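Local coordinates for protein CofB (Escherichia coli, PDB 5AX6) that serves as a minor pilin subunit of the type IVb pilus CFA/III of enterotoxigenic Escherichia coli, forms a homotrimer and probably takes part in pilus assembly, at residues Y419-S424 with P475-V480; A406-D411 with A457-F462. All blocks are in the same frame, centred on the assembly; numbering follows the deposited sequence.

Both contacts are buried and lie in the C-terminal domain, their centres about 9 Å apart. Contact 1 draws the loop segment 419-424 onto the turn that leads into strand 478-487; contact 2 brings the end of strand 398-409 against strand 452-463 of a second sheet. Strands 398-409 and 478-487 are neighbours in one sheet, where Ser-479 and Ala-406 are joined by backbone bonding, and Asp-411 OD2 of contact 2 takes the backbone N of Ala-421 in contact 1. The chemistry differs: contact 1, partly exposed at Lys-476 and Asp-422, mixes hydrogen bonds, a water and aromatic rings, whereas contact 2 is mainly apolar and has no hydrogen bond between its segments.

Contact 1 (Y419-S424 with P475-V480); sequences YQADFS and PKFLSV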
ATOM      1  N   TYR A 419      15.308  51.761 -31.624  1.00 40.83           N
ATOM      2  CA  TYR A 419      14.030  51.069 -31.482  1.00 36.60           C
ATOM      3  C   TYR A 419      13.672  51.019 -30.000  1.00 33.19           C
ATOM      4  O   TYR A 419      14.399  50.429 -29.197  1.00 36.73           O
ATOM      5  CB  TYR A 419      14.098  49.664 -32.096  1.00 36.11           C
ATOM      6  CG  TYR A 419      14.358  49.674 -33.593  1.00 33.82           C
ATOM      7  CD1 TYR A 419      13.306  49.662 -34.505  1.00 34.01           C
ATOM      8  CD2 TYR A 419      15.653  49.715 -34.092  1.00 39.02           C
ATOM      9  CE1 TYR A 419      13.540  49.680 -35.867  1.00 28.35           C
ATOM     10  CE2 TYR A 419      15.897  49.742 -35.450  1.00 35.72           C
ATOM     11  CZ  TYR A 419      14.838  49.725 -36.333  1.00 39.91           C
ATOM     12  OH  TYR A 419      15.078  49.749 -37.689  1.00 39.38           O
ATOM     13  N   GLN A 420      12.567  51.660 -29.635  1.00 29.64           N
ATOM     14  CA  GLN A 420      12.219  51.822 -28.225  1.00 33.52           C
ATOM     15  C   GLN A 420      11.334  50.689 -27.681  1.00 34.74           C
ATOM     16  O   GLN A 420      11.384  50.384 -26.494  1.00 31.34           O
ATOM     17  CB  GLN A 420      11.529  53.171 -27.998  1.00 42.61           C
ATOM     18  CG  GLN A 420      12.419  54.387 -28.271  1.00 45.21           C
ATOM     19  CD  GLN A 420      13.754  54.325 -27.537  1.00 54.47           C
ATOM     20  OE1 GLN A 420      13.861  53.760 -26.445  1.00 48.31           O
ATOM     21  NE2 GLN A 420      14.784  54.907 -28.144  1.00 55.83           N
ATOM     22  N   ALA A 421      10.535  50.063 -28.539  1.00 30.07           N
ATOM     23  CA  ALA A 421       9.661  48.977 -28.081  1.00 27.94           C
ATOM     24  C   ALA A 421      10.491  47.800 -27.567  1.00 23.27           C
ATOM     25  O   ALA A 421      11.492  47.420 -28.171  1.00 25.13           O
ATOM     26  CB  ALA A 421       8.725  48.541 -29.201  1.00 28.90           C
ATOM     27  N   ASP A 422      10.081  47.230 -26.437  1.00 26.81           N
ATOM     28  CA  ASP A 422      10.875  46.206 -25.773  1.00 24.97           C
ATOM     29  C   ASP A 422       9.950  45.314 -24.938  1.00 24.79           C
ATOM     30  O   ASP A 422       9.311  45.783 -23.994  1.00 20.72           O
ATOM     31  CB  ASP A 422      11.955  46.862 -24.894  1.00 28.09           C
ATOM     32  CG  ASP A 422      12.955  45.868 -24.333  1.00 38.03           C
ATOM     33  OD1 ASP A 422      12.625  44.671 -24.181  1.00 30.66           O
ATOM     34  OD2 ASP A 422      14.092  46.293 -24.026  1.00 36.39           O
ATOM     35  N   PHE A 423       9.867  44.036 -25.288  1.00 21.30           N
ATOM     36  CA  PHE A 423       8.951  43.145 -24.579  1.00 22.47           C
ATOM     37  C   PHE A 423       9.704  42.124 -23.728  1.00 22.03           C
ATOM     38  O   PHE A 423       9.175  41.062 -23.387  1.00 19.37           O
ATOM     39  CB  PHE A 423       8.017  42.444 -25.581  1.00 20.14           C
ATOM     40  CG  PHE A 423       7.121  43.392 -26.344  1.00 21.75           C
ATOM     41  CD1 PHE A 423       6.646  44.555 -25.745  1.00 22.03           C
ATOM     42  CD2 PHE A 423       6.744  43.118 -27.648  1.00 17.98           C
ATOM     43  CE1 PHE A 423       5.827  45.432 -26.439  1.00 22.27           C
ATOM     44  CE2 PHE A 423       5.909  43.989 -28.362  1.00 22.09           C
ATOM     45  CZ  PHE A 423       5.457  45.154 -27.760  1.00 24.76           C
ATOM     46  N   SER A 424      10.932  42.455 -23.349  1.00 18.31           N
ATOM     47  CA  SER A 424      11.750  41.502 -22.613  1.00 20.49           C
ATOM     48  C   SER A 424      11.170  41.187 -21.227  1.00 24.26           C
ATOM     49  O   SER A 424      11.431  40.116 -20.678  1.00 21.93           O
ATOM     50  CB  SER A 424      13.192  42.019 -22.489  1.00 27.36           C
ATOM     51  OG  SER A 424      13.249  43.190 -21.699  1.00 30.98           O
ATOM     52  N   PRO A 475      13.576  40.248 -33.150  1.00 21.96           N
ATOM     53  CA  PRO A 475      13.434  41.568 -32.524  1.00 21.60           C
ATOM     54  C   PRO A 475      12.943  41.552 -31.066  1.00 26.47           C
ATOM     55  O   PRO A 475      12.109  40.724 -30.699  1.00 21.20           O
ATOM     56  CB  PRO A 475      12.405  42.264 -33.415  1.00 21.84           C
ATOM     57  CG  PRO A 475      11.616  41.174 -34.026  1.00 22.93           C
ATOM     58  CD  PRO A 475      12.455  39.928 -34.052  1.00 22.63           C
ATOM     59  N   LYS A 476      13.458  42.477 -30.257  1.00 23.92           N
ATOM     60  CA  LYS A 476      13.051  42.594 -28.855  1.00 25.86           C
ATOM     61  C   LYS A 476      11.598  43.029 -28.717  1.00 22.15           C
ATOM     62  O   LYS A 476      11.030  42.970 -27.618  1.00 23.84           O
ATOM     63  CB  LYS A 476      13.940  43.594 -28.110  1.00 24.04           C
ATOM     64  CG  LYS A 476      13.889  44.991 -28.728  1.00 26.95           C
ATOM     65  CD  LYS A 476      14.590  46.019 -27.862  1.00 30.35           C
ATOM     66  CE  LYS A 476      14.505  47.402 -28.509  1.00 34.15           C
ATOM     67  NZ  LYS A 476      15.351  48.408 -27.817  1.00 38.71           N
ATOM     68  N   PHE A 477      11.002  43.491 -29.813  1.00 21.43           N
ATOM     69  CA  PHE A 477       9.593  43.873 -29.772  1.00 21.23           C
ATOM     70  C   PHE A 477       8.693  42.783 -30.360  1.00 23.05           C
ATOM     71  O   PHE A 477       7.610  43.054 -30.896  1.00 18.98           O
ATOM     72  CB  PHE A 477       9.358  45.224 -30.471  1.00 21.06           C
ATOM     73  CG  PHE A 477      10.142  45.421 -31.744  1.00 29.12           C
ATOM     74  CD1 PHE A 477       9.657  44.946 -32.955  1.00 24.73           C
ATOM     75  CD2 PHE A 477      11.346  46.125 -31.734  1.00 24.39           C
ATOM     76  CE1 PHE A 477      10.372  45.151 -34.141  1.00 24.14           C
ATOM     77  CE2 PHE A 477      12.067  46.330 -32.915  1.00 23.61           C
ATOM     78  CZ  PHE A 477      11.575  45.844 -34.112  1.00 24.34           C
ATOM     79  N   LEU A 478       9.157  41.543 -30.225  1.00 17.07           N
ATOM     80  CA  LEU A 478       8.351  40.351 -30.467  1.00 17.97           C
ATOM     81  C   LEU A 478       8.621  39.423 -29.300  1.00 18.00           C
ATOM     82  O   LEU A 478       9.778  39.107 -29.013  1.00 18.37           O
ATOM     83  CB  LEU A 478       8.708  39.666 -31.795  1.00 17.98           C
ATOM     84  CG  LEU A 478       8.039  38.312 -32.046  1.00 22.00           C
ATOM     85  CD1 LEU A 478       6.527  38.473 -32.119  1.00 18.09           C
ATOM     86  CD2 LEU A 478       8.566  37.622 -33.327  1.00 19.81           C
ATOM     87  N   SER A 479       7.573  39.003 -28.600  1.00 18.12           N
ATOM     88  CA  SER A 479       7.775  38.068 -27.504  1.00 16.99           C
ATOM     89  C   SER A 479       6.841  36.888 -27.656  1.00 17.19           C
ATOM     90  O   SER A 479       5.812  36.985 -28.321  1.00 15.40           O
ATOM     91  CB  SER A 479       7.566  38.747 -26.150  1.00 14.50           C
ATOM     92  OG  SER A 479       6.223  39.166 -25.986  1.00 16.32           O
ATOM     93  N   VAL A 480       7.203  35.772 -27.028  1.00 18.34           N
ATOM     94  CA  VAL A 480       6.439  34.552 -27.188  1.00 18.56           C
ATOM     95  C   VAL A 480       6.274  33.844 -25.859  1.00 16.89           C
ATOM     96  O   VAL A 480       7.114  33.985 -24.968  1.00 17.74           O
ATOM     97  CB  VAL A 480       7.127  33.576 -28.173  1.00 16.25           C
ATOM     98  CG1 VAL A 480       7.024  34.087 -29.603  1.00 17.04           C
ATOM     99  CG2 VAL A 480       8.585  33.304 -27.742  1.00 17.20           C
TER
HETATM  100  O   HOH W   1      15.029  48.569 -25.271  1.00 32.48           O
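With CG between the backbone N and the carbonyl carbon (chi1 59°) and the chain extended beyond it, Lys-476 lies along the backbone of 419-424 and delivers its ammonium to Tyr-419 O, while Phe-423, its CG anti to the carbonyl carbon, brings CD2 and CE2 of its ring up to the carbonyl of Phe-477. Lys-476 NZ gives a hydrogen bond to Tyr-419 O at 2.6 Å, the donor tilted out of the carbonyl plane. On its way the aliphatic chain passes Ala-421 O, which CE approaches to 3.0 Å; that oxygen is buried and has no hydrogen-bonding partner. Asp-422 crosses the lysine at about a right angle. Its OD2 stands 4.5 Å from Lys-476 NZ, beyond a salt bridge, and a water that donates to OD2 and accepts from NZ spans the interval; Ser-357 OG also binds NZ. The carboxylate's other oxygen, OD1, receives both Ser-424 N and Ser-424 OG, the former closing an Asx turn.

A backbone bond adds to this: Phe-423 N bonds Lys-476 O at 2.8 Å with an N-H...O angle of 165°. Through it the loop is bonded to the type I beta turn Pro-475 to Leu-478 that leads into strand 478-487. Phe-423 CE2 comes within 3.2 Å of Phe-477 O. The Phe-477 ring has Pro-475 CB over one face and Ala-421 O at its edge; Tyr-419 lies slid aside, centroids 5.9 Å apart and planes at 30°, and Tyr-472 meets Phe-477 edge-to-face. Ala-421 CB packs on Phe-477 CB at 3.6 Å.

Contact 2 (A406-D411 with A457-F462); sequences ASIVAD and ATMGVF
Met-459 reaches across to Ile-408 and Val-409 from strand 452-463. CB points toward 406-411, and CG stands anti to the backbone N (chi1 179°), a setting that continues through chi2 and carries the thioether straight out from its strand. SD, the first atom to touch, lies 3.5 Å from Val-409 O and 4.4 Å from Ala-410 CA. A bend at chi3, -42°, then turns CE toward Ile-408 CG1, 4.0 Å away, with Val-409 O about as near. The side chains of Met-459 and Ile-408 run in opposing directions and meet at this one pair of atoms.

Two residues further on, Val-461 supplies the other half of the contact. Both branches meet Ala-410 CB, CG2 at 3.7 Å and CG1 at 3.8 Å, and CG2 also touches Ala-410 CA. CG1 is also 3.9 Å from Asp-411 O, an oxygen hydrogen-bonded to Tyr-472 OH. Ala-410 is the centre of an inverse gamma turn, closed by a weak Asp-411 N to Val-409 O bond, and its CA is 5.6 Å from that of Val-461, the nearest pair. Replacing Val-461 by an alanine would remove both methyl branches and would probably open a gap over Ala-410 CB.

No hydrogen bond joins the two segments, consistent with packing between separate sheets. On one side strand 398-409 is bonded to strand 478-487 through the classic bulge of Ala-406 and Ser-407 opposite Ser-479; Ile-408 and Val-409 pair with an antiparallel strand of the second subunit, continuing the sheet across the trimer interface. Strand 452-463 lies beside strands 438-448 and 468-473, whose Leu-439 and Tyr-472 touch Met-459 and Val-461.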
ATOM      1  N   ALA A 406       3.003  36.484 -27.871  1.00 16.20           N
ATOM      2  CA  ALA A 406       2.543  37.096 -26.627  1.00 16.39           C
ATOM      3  C   ALA A 406       2.417  38.618 -26.740  1.00 25.95           C
ATOM      4  O   ALA A 406       1.535  39.211 -26.126  1.00 31.14           O
ATOM      5  CB  ALA A 406       3.476  36.725 -25.479  1.00 18.28           C
ATOM      6  N   SER A 407       3.309  39.245 -27.502  1.00 18.54           N
ATOM      7  CA  SER A 407       3.201  40.677 -27.844  1.00 17.15           C
ATOM      8  C   SER A 407       3.955  40.913 -29.141  1.00 18.15           C
ATOM      9  O   SER A 407       4.946  40.245 -29.394  1.00 18.17           O
ATOM     10  CB  SER A 407       3.769  41.580 -26.741  1.00 20.65           C
ATOM     11  OG  SER A 407       2.844  41.738 -25.679  1.00 19.73           O
ATOM     12  N   ILE A 408       3.498  41.857 -29.960  1.00 18.07           N
ATOM     13  CA  ILE A 408       4.149  42.107 -31.237  1.00 17.32           C
ATOM     14  C   ILE A 408       3.769  43.488 -31.738  1.00 20.42           C
ATOM     15  O   ILE A 408       2.588  43.802 -31.849  1.00 21.04           O
ATOM     16  CB  ILE A 408       3.770  41.033 -32.304  1.00 23.72           C
ATOM     17  CG1 ILE A 408       4.458  41.326 -33.640  1.00 19.70           C
ATOM     18  CG2 ILE A 408       2.250  40.952 -32.499  1.00 19.49           C
ATOM     19  CD1 ILE A 408       4.159  40.275 -34.730  1.00 23.64           C
ATOM     20  N   VAL A 409       4.765  44.330 -32.004  1.00 20.85           N
ATOM     21  CA  VAL A 409       4.485  45.634 -32.601  1.00 19.05           C
ATOM     22  C   VAL A 409       5.453  45.942 -33.740  1.00 19.63           C
ATOM     23  O   VAL A 409       6.604  45.481 -33.757  1.00 23.40           O
ATOM     24  CB  VAL A 409       4.534  46.794 -31.558  1.00 17.25           C
ATOM     25  CG1 VAL A 409       3.403  46.650 -30.539  1.00 22.69           C
ATOM     26  CG2 VAL A 409       5.898  46.842 -30.869  1.00 25.49           C
ATOM     27  N   ALA A 410       4.951  46.705 -34.704  1.00 24.76           N
ATOM     28  CA  ALA A 410       5.723  47.104 -35.867  1.00 26.54           C
ATOM     29  C   ALA A 410       6.576  48.327 -35.543  1.00 27.74           C
ATOM     30  O   ALA A 410       6.327  49.422 -36.047  1.00 28.10           O
ATOM     31  CB  ALA A 410       4.793  47.389 -37.037  1.00 22.39           C
ATOM     32  N   ASP A 411       7.567  48.143 -34.680  1.00 28.26           N
ATOM     33  CA  ASP A 411       8.410  49.259 -34.273  1.00 29.69           C
ATOM     34  C   ASP A 411       9.250  49.770 -35.457  1.00 30.89           C
ATOM     35  O   ASP A 411       9.573  49.017 -36.371  1.00 25.31           O
ATOM     36  CB  ASP A 411       9.310  48.846 -33.109  1.00 25.00           C
ATOM     37  CG  ASP A 411       9.814  50.040 -32.297  1.00 34.42           C
ATOM     38  OD1 ASP A 411       9.281  51.159 -32.467  1.00 33.27           O
ATOM     39  OD2 ASP A 411      10.732  49.847 -31.473  1.00 33.14           O
ATOM     40  N   ALA A 457      12.921  34.264 -35.530  1.00 18.20           N
ATOM     41  CA  ALA A 457      11.760  34.923 -36.105  1.00 21.14           C
ATOM     42  C   ALA A 457      12.153  36.026 -37.066  1.00 20.93           C
ATOM     43  O   ALA A 457      13.125  36.750 -36.829  1.00 22.33           O
ATOM     44  CB  ALA A 457      10.877  35.499 -34.989  1.00 20.58           C
ATOM     45  N   THR A 458      11.389  36.169 -38.142  1.00 19.53           N
ATOM     46  CA  THR A 458      11.470  37.390 -38.940  1.00 20.70           C
ATOM     47  C   THR A 458      10.147  38.130 -38.824  1.00 27.51           C
ATOM     48  O   THR A 458       9.099  37.506 -38.662  1.00 26.23           O
ATOM     49  CB  THR A 458      11.783  37.106 -40.429  1.00 23.54           C
ATOM     50  OG1 THR A 458      10.766  36.257 -40.974  1.00 25.91           O
ATOM     51  CG2 THR A 458      13.130  36.416 -40.563  1.00 25.72           C
ATOM     52  N   MET A 459      10.207  39.457 -38.899  1.00 22.79           N
ATOM     53  CA  MET A 459       9.014  40.294 -38.902  1.00 24.06           C
ATOM     54  C   MET A 459       9.077  41.253 -40.080  1.00 25.69           C
ATOM     55  O   MET A 459      10.115  41.858 -40.324  1.00 27.96           O
ATOM     56  CB  MET A 459       8.893  41.094 -37.597  1.00 24.83           C
ATOM     57  CG  MET A 459       7.663  42.019 -37.538  1.00 29.77           C
ATOM     58  SD  MET A 459       7.669  43.136 -36.110  1.00 31.60           S
ATOM     59  CE  MET A 459       8.242  41.990 -34.865  1.00 21.96           C
ATOM     60  N   GLY A 460       7.965  41.396 -40.791  1.00 21.98           N
ATOM     61  CA  GLY A 460       7.848  42.387 -41.846  1.00 28.54           C
ATOM     62  C   GLY A 460       7.142  43.625 -41.337  1.00 25.35           C
ATOM     63  O   GLY A 460       6.085  43.535 -40.711  1.00 23.68           O
ATOM     64  N   VAL A 461       7.730  44.791 -41.605  1.00 26.53           N
ATOM     65  CA  VAL A 461       7.173  46.063 -41.161  1.00 24.62           C
ATOM     66  C   VAL A 461       7.288  47.112 -42.269  1.00 30.27           C
ATOM     67  O   VAL A 461       8.327  47.222 -42.915  1.00 27.37           O
ATOM     68  CB  VAL A 461       7.890  46.568 -39.885  1.00 23.88           C
ATOM     69  CG1 VAL A 461       7.514  48.021 -39.576  1.00 23.21           C
ATOM     70  CG2 VAL A 461       7.571  45.648 -38.684  1.00 23.11           C
ATOM     71  N   PHE A 462       6.213  47.855 -42.500  1.00 25.22           N
ATOM     72  CA  PHE A 462       6.274  48.997 -43.405  1.00 29.87           C
ATOM     73  C   PHE A 462       6.314  50.288 -42.610  1.00 28.87           C
ATOM     74  O   PHE A 462       5.462  50.520 -41.762  1.00 28.84           O
ATOM     75  CB  PHE A 462       5.083  49.019 -44.364  1.00 24.87           C
ATOM     76  CG  PHE A 462       5.079  50.221 -45.283  1.00 30.68           C
ATOM     77  CD1 PHE A 462       5.962  50.293 -46.347  1.00 35.29           C
ATOM     78  CD2 PHE A 462       4.211  51.279 -45.063  1.00 31.89           C
ATOM     79  CE1 PHE A 462       5.970  51.400 -47.188  1.00 38.69           C
ATOM     80  CE2 PHE A 462       4.210  52.386 -45.901  1.00 34.99           C
ATOM     81  CZ  PHE A 462       5.092  52.446 -46.961  1.00 38.16           C
TER